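Local coordinates for crossover junction endodeoxyribonuclease Hjc (Sulfolobus solfataricus, PDB 4TKD), which resolves four-way DNA junctions formed during recombination, cutting opposing strands as a magnesium-dependent, structure-specific homodimeric endonuclease, at residues S17-D21 and K22-V26; I64-R67 and R68-E72. All coordinates share one frame; numbering follows the deposited sequence.

Contact 1: residues S17-D21 and K22-V26; sequences SRLRD and KGFAV
Leu19 O takes the backbone N-H of Phe24, N to O 3.1 Å, while Gly23 N donates to Arg20 O at 3.0 Å. A weaker bond from Lys22 N, bent to 133°, still reaches Arg18 O, and a second weak one goes to Leu19 O. The two stronger bonds, with Gly23 at positive phi as the C' residue, make a Schellman motif: helix 10-21 stops here and the chain turns back into strand 25-28, one of the two outermost strands of the mixed sheet within this chain. At these backbone angles a CB on Gly23 would collide with the carbonyl O of Lys22. On the apolar side, Leu19 CD2 sits over one face of the Phe24 ring, displaced toward its rim, a CH-pi contact 4.3 Å from the centroid. Val26 CG2 touches both Leu19 CB and Arg20 CG, each at 3.8 Å. Ala45 of strand 43-47 packs against both Leu19 and Phe24. The polar side is more open. Arg20 runs extended from CG to NE (chi2 -179°, chi3 -178°), which carries NH2 past Val26 to its carbonyl O, a bond of 2.9 Å. Lys22, bent at chi2, places NZ 3.3 Å from Arg18 NH1, a pairing of like charges probably eased by the salt bridge from Lys22 to Glu123 on helix 122-133; Asp21 OD2 lies over a face of the Arg18 guanidinium, a long ion pair.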
loop_
_atom_site.group_PDB
_atom_site.type_symbol
_atom_site.label_atom_id
_atom_site.label_comp_id
_atom_site.label_asym_id
_atom_site.label_seq_id
_atom_site.Cartn_x
_atom_site.Cartn_y
_atom_site.Cartn_z
ATOM N N SER C 17 -16.453 -18.276 -6.947
ATOM C CA SER C 17 -17.679 -18.606 -6.223
ATOM C C SER C 17 -17.652 -18.118 -4.776
ATOM O O SER C 17 -18.652 -17.585 -4.309
ATOM C CB SER C 17 -17.953 -20.106 -6.290
ATOM O OG SER C 17 -19.174 -20.415 -5.640
ATOM N N ARG C 18 -16.533 -18.309 -4.066
ATOM C CA ARG C 18 -16.392 -17.873 -2.682
ATOM C C ARG C 18 -16.327 -16.352 -2.553
ATOM O O ARG C 18 -16.977 -15.807 -1.658
ATOM C CB ARG C 18 -15.227 -18.589 -1.989
ATOM C CG ARG C 18 -15.730 -19.759 -1.136
ATOM C CD ARG C 18 -15.632 -19.477 0.357
ATOM N NE ARG C 18 -16.538 -18.415 0.805
ATOM C CZ ARG C 18 -17.707 -18.622 1.404
ATOM N NH1 ARG C 18 -18.453 -17.595 1.787
ATOM N NH2 ARG C 18 -18.136 -19.860 1.632
ATOM N N LEU C 19 -15.626 -15.658 -3.492
ATOM C CA LEU C 19 -15.614 -14.185 -3.511
ATOM C C LEU C 19 -17.019 -13.638 -3.764
ATOM O O LEU C 19 -17.445 -12.686 -3.091
ATOM C CB LEU C 19 -14.599 -13.625 -4.522
ATOM C CG LEU C 19 -13.127 -13.778 -4.115
ATOM C CD1 LEU C 19 -12.213 -13.488 -5.273
ATOM C CD2 LEU C 19 -12.787 -12.897 -2.894
ATOM N N ARG C 20 -17.770 -14.294 -4.666
ATOM C CA ARG C 20 -19.171 -13.939 -4.922
ATOM C C ARG C 20 -20.037 -14.145 -3.665
ATOM O O ARG C 20 -20.815 -13.252 -3.325
ATOM C CB ARG C 20 -19.732 -14.685 -6.142
ATOM C CG ARG C 20 -19.304 -14.024 -7.449
ATOM C CD ARG C 20 -19.851 -14.710 -8.678
ATOM N NE ARG C 20 -19.369 -14.043 -9.894
ATOM C CZ ARG C 20 -19.147 -14.652 -11.056
ATOM N NH1 ARG C 20 -19.377 -15.952 -11.184
ATOM N NH2 ARG C 20 -18.673 -13.969 -12.092
ATOM N N ASP C 21 -19.812 -15.245 -2.909
ATOM C CA ASP C 21 -20.535 -15.517 -1.652
ATOM C C ASP C 21 -20.268 -14.416 -0.620
ATOM O O ASP C 21 -21.117 -14.157 0.225
ATOM C CB ASP C 21 -20.130 -16.878 -1.051
ATOM C CG ASP C 21 -20.560 -18.123 -1.817
ATOM O OD1 ASP C 21 -21.449 -18.007 -2.698
ATOM O OD2 ASP C 21 -20.019 -19.220 -1.523
ATOM N N LYS C 22 -19.096 -13.764 -0.702
ATOM C CA LYS C 22 -18.708 -12.688 0.214
ATOM C C LYS C 22 -19.179 -11.289 -0.241
ATOM O O LYS C 22 -18.801 -10.298 0.374
ATOM C CB LYS C 22 -17.189 -12.700 0.494
ATOM C CG LYS C 22 -16.619 -14.016 1.027
ATOM C CD LYS C 22 -16.868 -14.267 2.479
ATOM C CE LYS C 22 -15.961 -15.387 2.944
ATOM N NZ LYS C 22 -16.577 -16.163 4.056
ATOM N N GLY C 23 -20.010 -11.219 -1.289
ATOM C CA GLY C 23 -20.554 -9.956 -1.788
ATOM C C GLY C 23 -19.709 -9.198 -2.800
ATOM O O GLY C 23 -19.930 -8.001 -3.007
ATOM N N PHE C 24 -18.758 -9.881 -3.461
ATOM C CA PHE C 24 -17.908 -9.262 -4.479
ATOM C C PHE C 24 -18.505 -9.408 -5.866
ATOM O O PHE C 24 -19.080 -10.454 -6.176
ATOM C CB PHE C 24 -16.494 -9.904 -4.489
ATOM C CG PHE C 24 -15.554 -9.493 -3.378
ATOM C CD1 PHE C 24 -15.669 -10.039 -2.109
ATOM C CD2 PHE C 24 -14.535 -8.583 -3.608
ATOM C CE1 PHE C 24 -14.796 -9.667 -1.086
ATOM C CE2 PHE C 24 -13.681 -8.186 -2.575
ATOM C CZ PHE C 24 -13.818 -8.731 -1.318
ATOM N N ALA C 25 -18.297 -8.375 -6.716
ATOM C CA ALA C 25 -18.614 -8.358 -8.149
ATOM C C ALA C 25 -17.317 -8.906 -8.742
ATOM O O ALA C 25 -16.239 -8.339 -8.516
ATOM C CB ALA C 25 -18.859 -6.933 -8.643
ATOM N N VAL C 26 -17.398 -10.091 -9.356
ATOM C CA VAL C 26 -16.216 -10.804 -9.834
ATOM C C VAL C 26 -16.264 -11.040 -11.331
ATOM O O VAL C 26 -17.291 -11.460 -11.874
ATOM C CB VAL C 26 -15.958 -12.135 -9.057
ATOM C CG1 VAL C 26 -14.599 -12.726 -9.400
ATOM C CG2 VAL C 26 -16.085 -11.948 -7.548
#

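Contact 2: residues I64-R67 and R68-E72; sequences IYVR and REQAE
Val66 and Ala71 meet where strand 64-66 turns into helix 68-81, with Arg67 at the N-cap position; the short strand and the first helical turn stand 81° apart. On the closely packed side, with chi1 of Val66 at -170°, CG1 swings toward the helix and meets Ala71 CB at 3.8 Å and Gln70 OE1 at 3.4 Å. Gln70 crosses Val66 at about a right angle, its chain extended beyond CG so that the amide reaches the neighbourhood of Glu55, an inferred magnesium ligand, and Lys57, predicted to stabilise the transition state. Shortening Gln70 to an alanine is likely to open a gap against Val66 CG1 and leave Glu55 and Lys57 without the amide packed beside them. The outer side is looser and charged. Glu69 is modelled in two positions, and in the one given its carboxylate lies alongside Arg67 without forming a salt bridge. Arg68 NH1 is hydrogen-bonded to Thr108 O, and its backbone N to Asn110 OD1. In the backbone, the first helical bond is nearly straight: Ala71 N gives its hydrogen to Arg67 O at 2.9 Å and 177°.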
loop_
_atom_site.group_PDB
_atom_site.type_symbol
_atom_site.label_atom_id
_atom_site.label_comp_id
_atom_site.label_asym_id
_atom_site.label_seq_id
_atom_site.Cartn_x
_atom_site.Cartn_y
_atom_site.Cartn_z
ATOM N N ILE C 64 7.163 -21.102 -7.648
ATOM C CA ILE C 64 6.131 -20.493 -8.493
ATOM C C ILE C 64 6.810 -19.406 -9.325
ATOM O O ILE C 64 7.332 -18.447 -8.767
ATOM C CB ILE C 64 4.873 -19.950 -7.744
ATOM C CG1 ILE C 64 4.220 -21.011 -6.839
ATOM C CG2 ILE C 64 3.858 -19.409 -8.754
ATOM C CD1 ILE C 64 3.372 -20.460 -5.699
ATOM N N TYR C 65 6.822 -19.577 -10.645
ATOM C CA TYR C 65 7.455 -18.661 -11.586
ATOM C C TYR C 65 6.447 -17.794 -12.390
ATOM O O TYR C 65 5.469 -18.294 -12.967
ATOM C CB TYR C 65 8.359 -19.436 -12.561
ATOM C CG TYR C 65 9.721 -19.813 -12.018
ATOM C CD1 TYR C 65 9.922 -21.021 -11.354
ATOM C CD2 TYR C 65 10.827 -19.000 -12.236
ATOM C CE1 TYR C 65 11.178 -21.382 -10.866
ATOM C CE2 TYR C 65 12.094 -19.357 -11.768
ATOM C CZ TYR C 65 12.264 -20.546 -11.078
ATOM O OH TYR C 65 13.515 -20.893 -10.613
ATOM N N VAL C 66 6.701 -16.484 -12.408
ATOM C CA VAL C 66 5.932 -15.526 -13.194
ATOM C C VAL C 66 6.935 -14.855 -14.146
ATOM O O VAL C 66 7.861 -14.201 -13.689
ATOM C CB VAL C 66 5.129 -14.498 -12.344
ATOM C CG1 VAL C 66 4.184 -13.698 -13.228
ATOM C CG2 VAL C 66 4.353 -15.177 -11.215
ATOM N N ARG C 67 6.779 -15.069 -15.460
ATOM C CA ARG C 67 7.640 -14.491 -16.495
ATOM C C ARG C 67 7.606 -12.962 -16.437
ATOM O O ARG C 67 6.550 -12.378 -16.206
ATOM C CB ARG C 67 7.237 -14.990 -17.906
ATOM C CG ARG C 67 8.104 -16.124 -18.467
ATOM C CD ARG C 67 9.267 -15.610 -19.319
ATOM N NE ARG C 67 10.033 -16.708 -19.903
ATOM C CZ ARG C 67 10.074 -16.995 -21.202
ATOM N NH1 ARG C 67 9.422 -16.240 -22.080
ATOM N NH2 ARG C 67 10.786 -18.027 -21.637
ATOM N N ARG C 68 8.771 -12.329 -16.634
ATOM C CA ARG C 68 8.974 -10.886 -16.631
ATOM C C ARG C 68 7.852 -10.037 -17.263
ATOM O O ARG C 68 7.334 -9.144 -16.599
ATOM C CB ARG C 68 10.337 -10.558 -17.263
ATOM C CG ARG C 68 10.577 -9.060 -17.536
ATOM C CD ARG C 68 11.954 -8.804 -18.069
ATOM N NE ARG C 68 12.001 -9.076 -19.507
ATOM C CZ ARG C 68 12.505 -10.176 -20.053
ATOM N NH1 ARG C 68 13.059 -11.112 -19.290
ATOM N NH2 ARG C 68 12.459 -10.349 -21.368
ATOM N N GLU C 69 7.511 -10.291 -18.537
ATOM C CA GLU C 69 6.516 -9.493 -19.254
ATOM C C GLU C 69 5.124 -9.639 -18.667
ATOM O O GLU C 69 4.450 -8.620 -18.524
ATOM C CB GLU C 69 6.549 -9.835 -20.766
ATOM C CG GLU C 69 7.958 -9.977 -21.364
ATOM C CD GLU C 69 8.583 -11.369 -21.440
ATOM O OE1 GLU C 69 9.032 -11.752 -22.546
ATOM O OE2 GLU C 69 8.682 -12.050 -20.391
ATOM N N GLN C 70 4.733 -10.867 -18.221
ATOM C CA GLN C 70 3.451 -11.102 -17.549
ATOM C C GLN C 70 3.445 -10.382 -16.193
ATOM O O GLN C 70 2.504 -9.653 -15.905
ATOM C CB GLN C 70 3.200 -12.601 -17.359
ATOM C CG GLN C 70 1.937 -12.926 -16.549
ATOM C CD GLN C 70 1.738 -14.400 -16.362
ATOM O OE1 GLN C 70 2.624 -15.126 -15.911
ATOM N NE2 GLN C 70 0.552 -14.863 -16.645
ATOM N N ALA C 71 4.494 -10.576 -15.383
ATOM C CA ALA C 71 4.637 -9.955 -14.070
ATOM C C ALA C 71 4.562 -8.440 -14.166
ATOM O O ALA C 71 3.746 -7.848 -13.467
ATOM C CB ALA C 71 5.950 -10.366 -13.440
ATOM N N GLU C 72 5.368 -7.820 -15.067
ATOM C CA GLU C 72 5.395 -6.365 -15.249
ATOM C C GLU C 72 4.035 -5.772 -15.584
ATOM O O GLU C 72 3.642 -4.785 -14.953
ATOM C CB GLU C 72 6.479 -5.931 -16.261
ATOM C CG GLU C 72 7.884 -5.983 -15.649
ATOM C CD GLU C 72 9.054 -5.888 -16.607
ATOM O OE1 GLU C 72 8.820 -5.701 -17.821
ATOM O OE2 GLU C 72 10.210 -6.004 -16.143
#

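Overall arrangement
From the N terminus the chain runs through helix 10-21 to contact 1, where 17-21 and 22-26 turn helix end into a strand outermost in this chain's mixed sheet. It then passes Asp42, just before strand 43-47, and Glu55 in strand 50-58, both inferred magnesium ligands, before contact 2 joins strand 64-66 to helix 68-81. Each contact closes only a tight local turn; the two follow in series and neither encloses nor crosses the other. Contacts 1 and 2 lie on opposite sides of the chain's centre, their centres about 27 Å apart and their nearest atoms about 17 Å apart. Contact 1 joins a helix to the mixed sheet, contact 2 the small antiparallel sheet to a helix, and strand 50-58 touches side chains of both.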